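Local coordinates for protein methionine gamma-lyase (Trichomonas vaginalis, PDB 1E5E) that belongs to the Cys/Met metabolism family of pyridoxal-phosphate-dependent enzymes and is built as a tetramer with its ligand pockets lined partly by neighbouring subunits, at residues A[112-117]-A[152-157]; A[88-93]-A[182-187]; A[104-109]-A[116-121]; A[335-340]-A[351-356]. All blocks are in the same frame, centred on the assembly; numbering follows the deposited sequence. Where two conformers were deposited one is given.

Contact 1: residues A[112-117]-A[152-157]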
loop_
_atom_site.group_PDB
_atom_site.type_symbol
_atom_site.label_atom_id
_atom_site.label_comp_id
_atom_site.label_asym_id
_atom_site.label_seq_id
_atom_site.Cartn_x
_atom_site.Cartn_y
_atom_site.Cartn_z
ATOM N N GLY A 112 -10.532 22.184 18.504
ATOM C CA GLY A 112 -9.475 22.545 19.436
ATOM C C GLY A 112 -8.125 22.925 18.847
ATOM O O GLY A 112 -7.593 23.999 19.196
ATOM N N CYS A 113 -7.546 22.111 17.959
ATOM C CA CYS A 113 -6.230 22.413 17.414
ATOM C C CYS A 113 -6.240 23.641 16.545
ATOM O O CYS A 113 -5.243 24.369 16.564
ATOM C CB CYS A 113 -5.592 21.169 16.715
ATOM S SG CYS A 113 -5.929 19.576 17.522
ATOM N N THR A 114 -7.288 23.950 15.798
ATOM C CA THR A 114 -7.285 25.188 15.036
ATOM C C THR A 114 -7.247 26.419 15.955
ATOM O O THR A 114 -6.584 27.440 15.736
ATOM C CB THR A 114 -8.556 25.300 14.177
ATOM O OG1 THR A 114 -8.844 24.081 13.509
ATOM C CG2 THR A 114 -8.371 26.436 13.181
ATOM N N HIS A 115 -8.050 26.323 17.035
ATOM C CA HIS A 115 -8.126 27.412 18.018
ATOM C C HIS A 115 -6.734 27.647 18.619
ATOM O O HIS A 115 -6.309 28.795 18.665
ATOM C CB HIS A 115 -9.115 27.037 19.138
ATOM C CG HIS A 115 -9.522 28.197 20.005
ATOM N ND1 HIS A 115 -8.688 28.726 21.010
ATOM C CD2 HIS A 115 -10.713 28.872 19.983
ATOM C CE1 HIS A 115 -9.386 29.717 21.554
ATOM N NE2 HIS A 115 -10.570 29.820 20.980
ATOM N N ALA A 116 -6.033 26.548 18.917
ATOM C CA ALA A 116 -4.658 26.700 19.433
ATOM C C ALA A 116 -3.705 27.287 18.414
ATOM O O ALA A 116 -2.877 28.179 18.669
ATOM C CB ALA A 116 -4.125 25.354 19.928
ATOM N N LEU A 117 -3.786 26.833 17.167
ATOM C CA LEU A 117 -2.963 27.357 16.075
ATOM C C LEU A 117 -3.106 28.901 16.032
ATOM O O LEU A 117 -2.157 29.688 15.998
ATOM C CB LEU A 117 -3.420 26.777 14.716
ATOM C CG LEU A 117 -2.892 27.439 13.448
ATOM C CD1 LEU A 117 -1.367 27.302 13.305
ATOM C CD2 LEU A 117 -3.563 26.897 12.177
ATOM N N TYR A 152 -12.743 33.643 9.498
ATOM C CA TYR A 152 -12.702 32.189 9.483
ATOM C C TYR A 152 -13.760 31.599 10.406
ATOM O O TYR A 152 -13.923 32.130 11.511
ATOM C CB TYR A 152 -11.299 31.736 9.997
ATOM C CG TYR A 152 -11.031 30.248 9.972
ATOM C CD1 TYR A 152 -11.460 29.441 11.021
ATOM C CD2 TYR A 152 -10.357 29.641 8.917
ATOM C CE1 TYR A 152 -11.227 28.070 11.021
ATOM C CE2 TYR A 152 -10.097 28.281 8.895
ATOM C CZ TYR A 152 -10.549 27.501 9.928
ATOM O OH TYR A 152 -10.287 26.150 9.928
ATOM N N PHE A 153 -14.458 30.549 9.979
ATOM C CA PHE A 153 -15.456 29.899 10.811
ATOM C C PHE A 153 -15.672 28.437 10.403
ATOM O O PHE A 153 -15.247 28.012 9.318
ATOM C CB PHE A 153 -16.821 30.629 10.710
ATOM C CG PHE A 153 -17.333 30.750 9.327
ATOM C CD1 PHE A 153 -18.075 29.715 8.729
ATOM C CD2 PHE A 153 -17.213 31.913 8.611
ATOM C CE1 PHE A 153 -18.498 29.796 7.436
ATOM C CE2 PHE A 153 -17.695 32.025 7.323
ATOM C CZ PHE A 153 -18.360 30.974 6.732
ATOM N N GLU A 154 -16.393 27.709 11.242
ATOM C CA GLU A 154 -16.810 26.344 10.919
ATOM C C GLU A 154 -18.328 26.273 11.114
ATOM O O GLU A 154 -18.753 26.612 12.238
ATOM C CB GLU A 154 -16.306 25.330 11.938
ATOM C CG GLU A 154 -14.806 25.215 12.104
ATOM C CD GLU A 154 -14.337 24.296 13.204
ATOM O OE1 GLU A 154 -15.186 23.545 13.746
ATOM O OE2 GLU A 154 -13.141 24.348 13.612
ATOM N N THR A 155 -19.078 25.721 10.183
ATOM C CA THR A 155 -20.487 25.480 10.467
ATOM C C THR A 155 -20.929 24.184 9.794
ATOM O O THR A 155 -20.714 23.970 8.605
ATOM C CB THR A 155 -21.317 26.701 10.016
ATOM O OG1 THR A 155 -22.697 26.467 10.253
ATOM C CG2 THR A 155 -21.170 27.004 8.519
ATOM N N PRO A 156 -21.572 23.280 10.527
ATOM C CA PRO A 156 -21.810 23.431 11.964
ATOM C C PRO A 156 -20.510 23.369 12.736
ATOM O O PRO A 156 -19.569 22.668 12.284
ATOM C CB PRO A 156 -22.701 22.259 12.332
ATOM C CG PRO A 156 -23.271 21.738 11.036
ATOM C CD PRO A 156 -22.213 22.063 10.005
ATOM N N ALA A 157 -20.411 24.066 13.870
ATOM C CA ALA A 157 -19.168 24.132 14.617
ATOM C C ALA A 157 -18.791 22.894 15.427
ATOM O O ALA A 157 -19.612 22.151 15.967
ATOM C CB ALA A 157 -19.203 25.295 15.634
HETATM O O HOH W 1 -11.156 24.501 11.904
#
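T114 lays its CG2 methyl obliquely against the phenol end of Y152, 3.8 Å from the Y152 OH and nearly as close to CE1. Beyond this one van der Waals touch the two segments are joined by water. A single water molecule sits where three polar side chains converge: it accepts from T114 OG1 at 2.8 Å, accepts from Y152 OH at 2.7 Å, and donates to E154 OE2 at 2.6 Å. It meets the tyrosine at the edge of the ring, in the ring plane.

T114 suits its place because a threonine carries both a methyl and a hydroxyl on one branch point. With chi1 at -45°, CG2 stands opposite the backbone N and turns to the ring, while OG1 lies beside that N and takes the water. Y152 reaches out from its strand toward the helix, CG opposite the backbone N (chi1 -176°), which carries the hydroxyl across. E154 brings a carboxylate that T114 OG1 does not meet directly, 4.3 Å from OE2, so the water fills the interval. OE2 also accepts from the backbone N of Y111 and OE1 from that of N158; two backbone N-H groups and the water hold the buried carboxylate, which probably fixes its rotation.

Helix 112-124 is thereby tied to strand 148-154 through a buried polar node. Such helix-on-sheet packing belongs to the alpha/beta large domain of fold type I pyridoxal-phosphate enzymes, and E154 itself lines the pocket that holds the bound ligand.

Contact 2: residues A[88-93]-A[182-187]. With PPJ (N-(hydroxy{3-hydroxy-2-methyl-5-[(phosphonooxy)methyl]pyridin-4-yl}methyl)norvaline), chain C.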
loop_
_atom_site.group_PDB
_atom_site.type_symbol
_atom_site.label_atom_id
_atom_site.label_comp_id
_atom_site.label_asym_id
_atom_site.label_seq_id
_atom_site.Cartn_x
_atom_site.Cartn_y
_atom_site.Cartn_z
ATOM N N GLY A 88 -2.753 20.829 8.309
ATOM C CA GLY A 88 -1.849 21.338 7.265
ATOM C C GLY A 88 -2.577 22.151 6.208
ATOM O O GLY A 88 -2.000 23.045 5.590
ATOM N N ALA A 89 -3.820 21.779 5.888
ATOM C CA ALA A 89 -4.612 22.509 4.936
ATOM C C ALA A 89 -4.927 23.899 5.534
ATOM O O ALA A 89 -4.709 24.894 4.834
ATOM C CB ALA A 89 -5.924 21.828 4.583
ATOM N N ILE A 90 -5.329 23.916 6.802
ATOM C CA ILE A 90 -5.611 25.190 7.444
ATOM C C ILE A 90 -4.355 26.076 7.533
ATOM O O ILE A 90 -4.370 27.261 7.160
ATOM C CB ILE A 90 -6.248 24.991 8.833
ATOM C CG1 ILE A 90 -7.656 24.341 8.692
ATOM C CG2 ILE A 90 -6.384 26.341 9.535
ATOM C CD1 ILE A 90 -8.029 23.538 9.924
ATOM N N ALA A 91 -3.256 25.503 7.984
ATOM C CA ALA A 91 -2.030 26.224 8.193
ATOM C C ALA A 91 -1.454 26.698 6.875
ATOM O O ALA A 91 -1.019 27.853 6.778
ATOM C CB ALA A 91 -1.061 25.300 8.937
ATOM N N ALA A 92 -1.430 25.863 5.838
ATOM C CA ALA A 92 -0.820 26.271 4.571
ATOM C C ALA A 92 -1.598 27.440 3.987
ATOM O O ALA A 92 -1.028 28.319 3.347
ATOM C CB ALA A 92 -0.785 25.121 3.565
ATOM N N THR A 93 -2.921 27.407 4.190
ATOM C CA THR A 93 -3.784 28.478 3.732
ATOM C C THR A 93 -3.523 29.745 4.540
ATOM O O THR A 93 -3.125 30.769 3.980
ATOM C CB THR A 93 -5.257 28.035 3.881
ATOM O OG1 THR A 93 -5.465 26.891 3.022
ATOM C CG2 THR A 93 -6.226 29.161 3.567
ATOM N N ILE A 182 -12.972 32.223 4.908
ATOM C CA ILE A 182 -12.519 30.839 4.832
ATOM C C ILE A 182 -13.493 29.980 5.625
ATOM O O ILE A 182 -13.690 30.294 6.810
ATOM C CB ILE A 182 -11.083 30.685 5.377
ATOM C CG1 ILE A 182 -10.079 31.549 4.593
ATOM C CG2 ILE A 182 -10.662 29.216 5.337
ATOM C CD1 ILE A 182 -8.658 31.563 5.156
ATOM N N ALA A 183 -14.096 28.972 5.025
ATOM C CA ALA A 183 -15.023 28.123 5.812
ATOM C C ALA A 183 -14.452 26.718 5.962
ATOM O O ALA A 183 -13.940 26.240 4.940
ATOM C CB ALA A 183 -16.350 28.071 5.079
ATOM N N ASP A 184 -14.449 26.132 7.155
ATOM C CA ASP A 184 -13.993 24.731 7.299
ATOM C C ASP A 184 -15.244 23.869 7.171
ATOM O O ASP A 184 -16.135 23.851 8.027
ATOM C CB ASP A 184 -13.205 24.526 8.583
ATOM C CG ASP A 184 -12.805 23.084 8.848
ATOM O OD1 ASP A 184 -13.350 22.161 8.214
ATOM O OD2 ASP A 184 -12.003 22.864 9.784
ATOM N N ASN A 185 -15.372 23.190 6.035
ATOM C CA ASN A 185 -16.540 22.438 5.609
ATOM C C ASN A 185 -16.455 20.956 5.885
ATOM O O ASN A 185 -17.212 20.183 5.291
ATOM C CB ASN A 185 -16.762 22.687 4.095
ATOM C CG ASN A 185 -18.160 22.351 3.604
ATOM O OD1 ASN A 185 -19.128 22.540 4.362
ATOM N ND2 ASN A 185 -18.322 21.808 2.387
ATOM N N THR A 186 -15.585 20.565 6.808
ATOM C CA THR A 186 -15.368 19.177 7.173
ATOM C C THR A 186 -16.626 18.456 7.638
ATOM O O THR A 186 -16.901 17.382 7.155
ATOM C CB THR A 186 -14.367 19.108 8.352
ATOM O OG1 THR A 186 -13.115 19.687 7.979
ATOM C CG2 THR A 186 -14.129 17.666 8.782
ATOM N N PHE A 187 -17.353 19.030 8.585
ATOM C CA PHE A 187 -18.570 18.409 9.126
ATOM C C PHE A 187 -19.616 18.231 8.066
ATOM O O PHE A 187 -20.327 17.229 8.156
ATOM C CB PHE A 187 -19.167 19.199 10.295
ATOM C CG PHE A 187 -18.510 18.895 11.612
ATOM C CD1 PHE A 187 -17.221 18.380 11.678
ATOM C CD2 PHE A 187 -19.160 19.202 12.794
ATOM C CE1 PHE A 187 -16.622 18.096 12.890
ATOM C CE2 PHE A 187 -18.580 18.910 14.020
ATOM C CZ PHE A 187 -17.316 18.349 14.072
HETATM N N1 PPJ C . -10.990 20.747 10.953
HETATM C C2 PPJ C . -11.985 20.125 11.619
HETATM C C6 PPJ C . -9.690 20.383 11.139
HETATM C C2A PPJ C . -13.265 20.656 11.850
HETATM C C3 PPJ C . -11.612 18.981 12.354
HETATM O O3 PPJ C . -12.560 18.479 13.100
HETATM C C4 PPJ C . -10.308 18.478 12.379
HETATM C C4A PPJ C . -10.044 17.317 13.166
HETATM C C5 PPJ C . -9.274 19.222 11.810
HETATM N N PPJ C . -10.783 16.953 14.230
HETATM C C5A PPJ C . -7.938 18.740 11.620
HETATM O OP4 PPJ C . -7.935 17.860 10.674
HETATM P P PPJ C . -6.773 16.782 10.835
HETATM O OP1 PPJ C . -6.885 15.874 9.529
HETATM O OP2 PPJ C . -7.013 15.966 12.141
HETATM O OP3 PPJ C . -5.337 17.466 10.893
HETATM C CA PPJ C . -10.609 15.803 14.941
HETATM C CB PPJ C . -9.278 15.340 15.359
HETATM C C PPJ C . -11.570 15.631 15.984
HETATM C CG PPJ C . -8.464 16.062 16.371
HETATM C CD PPJ C . -8.570 15.361 17.642
HETATM O O PPJ C . -12.414 16.580 16.177
HETATM O OXT PPJ C . -11.921 14.442 16.394
#
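I90 is the first residue of 88-93 to meet 182-187. Its CG1 branch lies beside the backbone N, and the chain runs on to put CD1 across the carboxylate of D184 at about a right angle, 4.0 Å from OD2. The same methyl lies 3.8 Å from PPJ C6, so a branched apolar side chain borders both the aspartate and the rim of the pyridine. A91 and A92 follow on another side of the helix, where small side chains let helix 226-241 come close, and A91 also packs on I240 of the second subunit. One turn after I90, T93 points at the strand: its CG2 meets I182 CD1 tip to tip at 3.8 Å. Its hydroxyl turns back and donates to A89 O at 2.8 Å, which gives the buried OG1 a partner within the helix; A89 O is gripped from both faces of its plane, by OG1 and by T93 N.

On the strand side, D184 OD2 stands 2.6 Å from PPJ N1. OD1 accepts from T186 N at 3.1 Å (N-H...O angle 158°), an Asx turn that probably helps to hold the carboxylate in position. T186 OG1, off one face of the pyridine and beyond its rim, 3.8 Å from N1, also bonds to the backbone N of S206. An aspartate at the end of a central strand, facing the pyridine nitrogen, is a hallmark of the cofactor site in fold type I pyridoxal-phosphate enzymes.

Contact 3: residues A[104-109]-A[116-121]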
loop_
_atom_site.group_PDB
_atom_site.type_symbol
_atom_site.label_atom_id
_atom_site.label_comp_id
_atom_site.label_asym_id
_atom_site.label_seq_id
_atom_site.Cartn_x
_atom_site.Cartn_y
_atom_site.Cartn_z
ATOM N N LEU A 104 -6.654 38.684 11.886
ATOM C CA LEU A 104 -7.528 37.588 11.634
ATOM C C LEU A 104 -8.738 37.563 12.562
ATOM O O LEU A 104 -8.546 37.503 13.760
ATOM C CB LEU A 104 -6.793 36.236 11.814
ATOM C CG LEU A 104 -7.697 35.027 11.492
ATOM C CD1 LEU A 104 -6.946 34.026 10.617
ATOM C CD2 LEU A 104 -8.133 34.352 12.789
ATOM N N ILE A 105 -9.919 37.441 11.962
ATOM C CA ILE A 105 -11.120 37.244 12.773
ATOM C C ILE A 105 -11.579 35.785 12.635
ATOM O O ILE A 105 -11.776 35.248 11.542
ATOM C CB ILE A 105 -12.270 38.165 12.324
ATOM C CG1 ILE A 105 -11.866 39.633 12.514
ATOM C CG2 ILE A 105 -13.570 37.864 13.085
ATOM C CD1 ILE A 105 -12.781 40.618 11.794
ATOM N N SER A 106 -11.793 35.147 13.776
ATOM C CA SER A 106 -12.292 33.795 13.801
ATOM C C SER A 106 -13.475 33.579 14.738
ATOM O O SER A 106 -13.610 34.203 15.794
ATOM C CB SER A 106 -11.183 32.875 14.343
ATOM O OG SER A 106 -11.680 31.550 14.474
ATOM N N ASP A 107 -14.285 32.595 14.352
ATOM C CA ASP A 107 -15.394 32.244 15.240
ATOM C C ASP A 107 -14.637 31.641 16.419
ATOM O O ASP A 107 -13.585 31.021 16.184
ATOM C CB ASP A 107 -16.393 31.261 14.702
ATOM C CG ASP A 107 -17.639 31.148 15.579
ATOM O OD1 ASP A 107 -17.581 30.382 16.567
ATOM O OD2 ASP A 107 -18.640 31.831 15.262
ATOM N N GLU A 108 -15.145 31.867 17.610
ATOM C CA GLU A 108 -14.537 31.271 18.793
ATOM C C GLU A 108 -14.854 29.804 18.928
ATOM O O GLU A 108 -14.190 29.168 19.754
ATOM C CB GLU A 108 -15.087 31.990 20.055
ATOM C CG GLU A 108 -16.587 31.833 20.231
ATOM C CD GLU A 108 -17.159 32.541 21.466
ATOM O OE1 GLU A 108 -16.609 32.538 22.590
ATOM O OE2 GLU A 108 -18.306 33.006 21.340
ATOM N N CYS A 109 -15.903 29.277 18.278
ATOM C CA CYS A 109 -16.118 27.837 18.469
ATOM C C CYS A 109 -15.497 27.074 17.300
ATOM O O CYS A 109 -16.173 26.916 16.259
ATOM C CB CYS A 109 -17.586 27.446 18.613
ATOM S SG CYS A 109 -17.809 25.709 19.103
ATOM N N ALA A 116 -6.033 26.548 18.917
ATOM C CA ALA A 116 -4.658 26.700 19.433
ATOM C C ALA A 116 -3.705 27.287 18.414
ATOM O O ALA A 116 -2.877 28.179 18.669
ATOM C CB ALA A 116 -4.125 25.354 19.928
ATOM N N LEU A 117 -3.786 26.833 17.167
ATOM C CA LEU A 117 -2.963 27.357 16.075
ATOM C C LEU A 117 -3.106 28.901 16.032
ATOM O O LEU A 117 -2.157 29.688 15.998
ATOM C CB LEU A 117 -3.420 26.777 14.716
ATOM C CG LEU A 117 -2.892 27.439 13.448
ATOM C CD1 LEU A 117 -1.367 27.302 13.305
ATOM C CD2 LEU A 117 -3.563 26.897 12.177
ATOM N N PHE A 118 -4.372 29.314 16.012
ATOM C CA PHE A 118 -4.755 30.721 15.944
ATOM C C PHE A 118 -4.331 31.487 17.201
ATOM O O PHE A 118 -3.704 32.556 17.134
ATOM C CB PHE A 118 -6.246 30.828 15.630
ATOM C CG PHE A 118 -6.840 30.496 14.285
ATOM C CD1 PHE A 118 -6.039 29.968 13.278
ATOM C CD2 PHE A 118 -8.195 30.643 13.996
ATOM C CE1 PHE A 118 -6.578 29.668 12.050
ATOM C CE2 PHE A 118 -8.775 30.323 12.759
ATOM C CZ PHE A 118 -7.919 29.817 11.785
ATOM N N GLU A 119 -4.608 30.981 18.400
ATOM C CA GLU A 119 -4.396 31.710 19.632
ATOM C C GLU A 119 -2.921 31.795 20.018
ATOM O O GLU A 119 -2.498 32.833 20.480
ATOM C CB GLU A 119 -5.199 31.087 20.787
ATOM C CG GLU A 119 -5.060 31.853 22.093
ATOM C CD GLU A 119 -6.040 31.399 23.151
ATOM O OE1 GLU A 119 -6.472 30.238 23.248
ATOM O OE2 GLU A 119 -6.444 32.251 23.968
ATOM N N HIS A 120 -2.174 30.719 19.785
ATOM C CA HIS A 120 -0.786 30.677 20.167
ATOM C C HIS A 120 0.269 30.820 19.091
ATOM O O HIS A 120 1.186 31.627 19.241
ATOM C CB HIS A 120 -0.533 29.394 20.996
ATOM C CG HIS A 120 -1.428 29.377 22.206
ATOM N ND1 HIS A 120 -1.300 30.363 23.170
ATOM C CD2 HIS A 120 -2.417 28.562 22.623
ATOM C CE1 HIS A 120 -2.177 30.153 24.134
ATOM N NE2 HIS A 120 -2.864 29.065 23.822
ATOM N N ALA A 121 0.178 30.098 17.985
ATOM C CA ALA A 121 1.155 30.175 16.911
ATOM C C ALA A 121 1.102 31.434 16.078
ATOM O O ALA A 121 2.095 32.117 15.847
ATOM C CB ALA A 121 1.030 28.924 16.011
#
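Apolar contact between L104 and F118 comes first. The leucine methyl CD2 sits over one face of the phenylalanine ring, 4.3 Å from its centroid and 26° off the normal, a CH-pi interaction, with the two side chains crossing at about a right angle. L104 stretches out from its strand, its CG opposite the backbone N, to place the methyl there. The flat ring offers L104 a face and S106 an edge, so one side chain can fill the space between helix and strand; F118 also meets Y152 edge to face.

Polar-aromatic contact is made by S106, whose OG approaches the ring at its edge, in plane, 3.6 Å from F118 CE2. A serine is small enough to let the ring draw near.

Hydrogen bonds lie on the strand side. S106 OG donates to D107 O at 2.6 Å. D107 OD1 receives the backbone N of C109 at 2.6 Å (N-H...O angle 166°), an Asx turn where the strand ends, and also forms a salt bridge with K162.

Between these segments of one beta-alpha-beta unit the contact is made through the F118 ring, with no hydrogen bond across; the serine oxygen, its proton given to D107 O, lies at the ring's weakly positive edge, probably a mildly favourable approach.

Contact 4: residues A[335-340]-A[351-356]. With PPJ (N-(hydroxy{3-hydroxy-2-methyl-5-[(phosphonooxy)methyl]pyridin-4-yl}methyl)norvaline), chain C.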
loop_
_atom_site.group_PDB
_atom_site.type_symbol
_atom_site.label_atom_id
_atom_site.label_comp_id
_atom_site.label_asym_id
_atom_site.label_seq_id
_atom_site.Cartn_x
_atom_site.Cartn_y
_atom_site.Cartn_z
ATOM N N LEU A 335 -15.391 4.446 21.204
ATOM C CA LEU A 335 -14.839 5.564 21.964
ATOM C C LEU A 335 -13.454 5.915 21.435
ATOM O O LEU A 335 -12.483 5.226 21.704
ATOM C CB LEU A 335 -14.698 5.099 23.424
ATOM C CG LEU A 335 -14.104 6.088 24.406
ATOM C CD1 LEU A 335 -14.939 7.363 24.476
ATOM C CD2 LEU A 335 -14.035 5.445 25.807
ATOM N N ALA A 336 -13.338 6.995 20.718
ATOM C CA ALA A 336 -12.099 7.447 20.125
ATOM C C ALA A 336 -12.358 8.819 19.541
ATOM O O ALA A 336 -13.544 9.101 19.289
ATOM C CB ALA A 336 -11.806 6.463 18.948
ATOM N N VAL A 337 -11.358 9.633 19.260
ATOM C CA VAL A 337 -11.631 10.923 18.629
ATOM C C VAL A 337 -11.695 10.675 17.114
ATOM O O VAL A 337 -11.605 9.530 16.672
ATOM C CB VAL A 337 -10.618 11.992 19.020
ATOM C CG1 VAL A 337 -10.603 12.143 20.555
ATOM C CG2 VAL A 337 -9.203 11.612 18.552
ATOM N N SER A 338 -11.823 11.728 16.321
ATOM C CA SER A 338 -12.059 11.648 14.909
ATOM C C SER A 338 -13.564 11.497 14.657
ATOM O O SER A 338 -14.338 11.407 15.612
ATOM C CB SER A 338 -11.308 10.517 14.153
ATOM O OG SER A 338 -11.189 11.001 12.809
ATOM N N LEU A 339 -13.956 11.365 13.391
ATOM C CA LEU A 339 -15.371 11.309 13.044
ATOM C C LEU A 339 -15.488 11.030 11.563
ATOM O O LEU A 339 -14.466 11.008 10.867
ATOM C CB LEU A 339 -15.995 12.730 13.334
ATOM C CG LEU A 339 -15.333 13.938 12.651
ATOM C CD1 LEU A 339 -16.226 14.654 11.623
ATOM C CD2 LEU A 339 -14.871 14.972 13.672
ATOM N N GLY A 340 -16.710 10.910 11.043
ATOM C CA GLY A 340 -16.916 10.745 9.620
ATOM C C GLY A 340 -16.615 9.334 9.113
ATOM O O GLY A 340 -16.599 9.219 7.876
ATOM N N SER A 351 -12.559 16.941 27.782
ATOM C CA SER A 351 -11.338 16.262 28.217
ATOM C C SER A 351 -10.514 15.670 27.074
ATOM O O SER A 351 -9.476 15.009 27.355
ATOM C CB SER A 351 -11.630 15.105 29.193
ATOM O OG SER A 351 -12.325 14.060 28.511
ATOM N N MET A 352 -11.025 15.738 25.843
ATOM C CA MET A 352 -10.375 15.088 24.707
ATOM C C MET A 352 -10.063 16.041 23.578
ATOM O O MET A 352 -9.068 16.794 23.679
ATOM C CB MET A 352 -11.230 13.897 24.198
ATOM C CG MET A 352 -11.382 12.851 25.319
ATOM S SD MET A 352 -12.425 11.488 24.796
ATOM C CE MET A 352 -12.612 10.605 26.335
ATOM N N THR A 353 -10.898 16.203 22.540
ATOM C CA THR A 353 -10.560 17.084 21.432
ATOM C C THR A 353 -10.362 18.546 21.811
ATOM O O THR A 353 -9.670 19.302 21.130
ATOM C CB THR A 353 -11.642 17.076 20.316
ATOM O OG1 THR A 353 -12.955 17.378 20.877
ATOM C CG2 THR A 353 -11.642 15.722 19.625
ATOM N N HIS A 354 -11.014 19.018 22.878
ATOM C CA HIS A 354 -10.914 20.444 23.212
ATOM C C HIS A 354 -10.267 20.690 24.546
ATOM O O HIS A 354 -10.265 21.830 25.034
ATOM C CB HIS A 354 -12.312 21.090 23.156
ATOM C CG HIS A 354 -12.802 21.258 21.743
ATOM N ND1 HIS A 354 -13.334 20.218 21.020
ATOM C CD2 HIS A 354 -12.861 22.363 20.944
ATOM C CE1 HIS A 354 -13.694 20.675 19.821
ATOM N NE2 HIS A 354 -13.426 21.985 19.748
ATOM N N ALA A 355 -9.600 19.661 25.083
ATOM C CA ALA A 355 -8.883 19.807 26.341
ATOM C C ALA A 355 -7.742 20.816 26.199
ATOM O O ALA A 355 -7.388 21.447 27.206
ATOM C CB ALA A 355 -8.286 18.505 26.837
ATOM N N VAL A 356 -7.236 21.010 24.981
ATOM C CA VAL A 356 -6.149 21.957 24.756
ATOM C C VAL A 356 -6.620 23.397 24.874
ATOM O O VAL A 356 -5.801 24.304 25.085
ATOM C CB VAL A 356 -5.460 21.647 23.394
ATOM C CG1 VAL A 356 -6.337 21.955 22.189
ATOM C CG2 VAL A 356 -4.131 22.383 23.254
HETATM N N1 PPJ C . -10.990 20.747 10.953
HETATM C C2 PPJ C . -11.985 20.125 11.619
HETATM C C6 PPJ C . -9.690 20.383 11.139
HETATM C C2A PPJ C . -13.265 20.656 11.850
HETATM C C3 PPJ C . -11.612 18.981 12.354
HETATM O O3 PPJ C . -12.560 18.479 13.100
HETATM C C4 PPJ C . -10.308 18.478 12.379
HETATM C C4A PPJ C . -10.044 17.317 13.166
HETATM C C5 PPJ C . -9.274 19.222 11.810
HETATM N N PPJ C . -10.783 16.953 14.230
HETATM C C5A PPJ C . -7.938 18.740 11.620
HETATM O OP4 PPJ C . -7.935 17.860 10.674
HETATM P P PPJ C . -6.773 16.782 10.835
HETATM O OP1 PPJ C . -6.885 15.874 9.529
HETATM O OP2 PPJ C . -7.013 15.966 12.141
HETATM O OP3 PPJ C . -5.337 17.466 10.893
HETATM C CA PPJ C . -10.609 15.803 14.941
HETATM C CB PPJ C . -9.278 15.340 15.359
HETATM C C PPJ C . -11.570 15.631 15.984
HETATM C CG PPJ C . -8.464 16.062 16.371
HETATM C CD PPJ C . -8.570 15.361 17.642
HETATM O O PPJ C . -12.414 16.580 16.177
HETATM O OXT PPJ C . -11.921 14.442 16.394
#
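The carboxylate of PPJ is the flat group beside which V337 and T353 meet: T353 CG2 stands over one face, 3.5 Å from OXT, and L339 CD2 lies on the side of the other face, 3.9 Å from O. S338 N comes to the edge of the group, near its plane, and donates to OXT at 2.7 Å (N-H...O angle 144°). A second flat group, the H354 ring, shares a hydrogen bond between ND1 and T353 OG1 at 2.9 Å, while its NE2 bonds to the backbone O of L110.

Between the segments the contact is apolar. V337 CG1 touches T353 CG2 at 3.8 Å, the two side chains lying antiparallel, side by side, and it also reaches M352 CB at 4.1 Å. Farther along, the extended methionine chain (chi2 178°) carries CE out to L335 CD1, 4.4 Å away. T353 serves both environments: at chi1 54° its OG1 is turned to H354 and to Q347 NE2, which leaves the methyl for V337 and the ligand.

The chemistry implies a division of labour: a backbone N-H takes a carboxylate oxygen of the ligand, probably charged, R373 supplies a further hydrogen bond to PPJ, and direct contact between the segments is through carbon atoms, with the ligand's carboxylate against both.

Overall arrangement
Contacts 1, 2 and 3 form one continuous region, since strands 103-107, 148-154 and 180-184 lie side by side in the seven-stranded sheet. The centres of contacts 1 and 3 are about 7 Å apart, those of 1 and 2 about 9 Å. Y152 is common ground: its backbone bonds to strand 103-107, and its OH lies 3.4 Å from I90 CG1. Contact 4 is more distant, about 14 Å from contact 1 and 18 Å from contacts 2 and 3 between centres, yet touches contact 1 at H354 NE2 and G112 N (3.2 Å) and contact 2 at L339 CD2 and F187 CE1 (3.7 Å). Contacts 2 and 4 meet PPJ at the pyridine nitrogen and the carboxylate; E154 of contact 1 also lines the pocket.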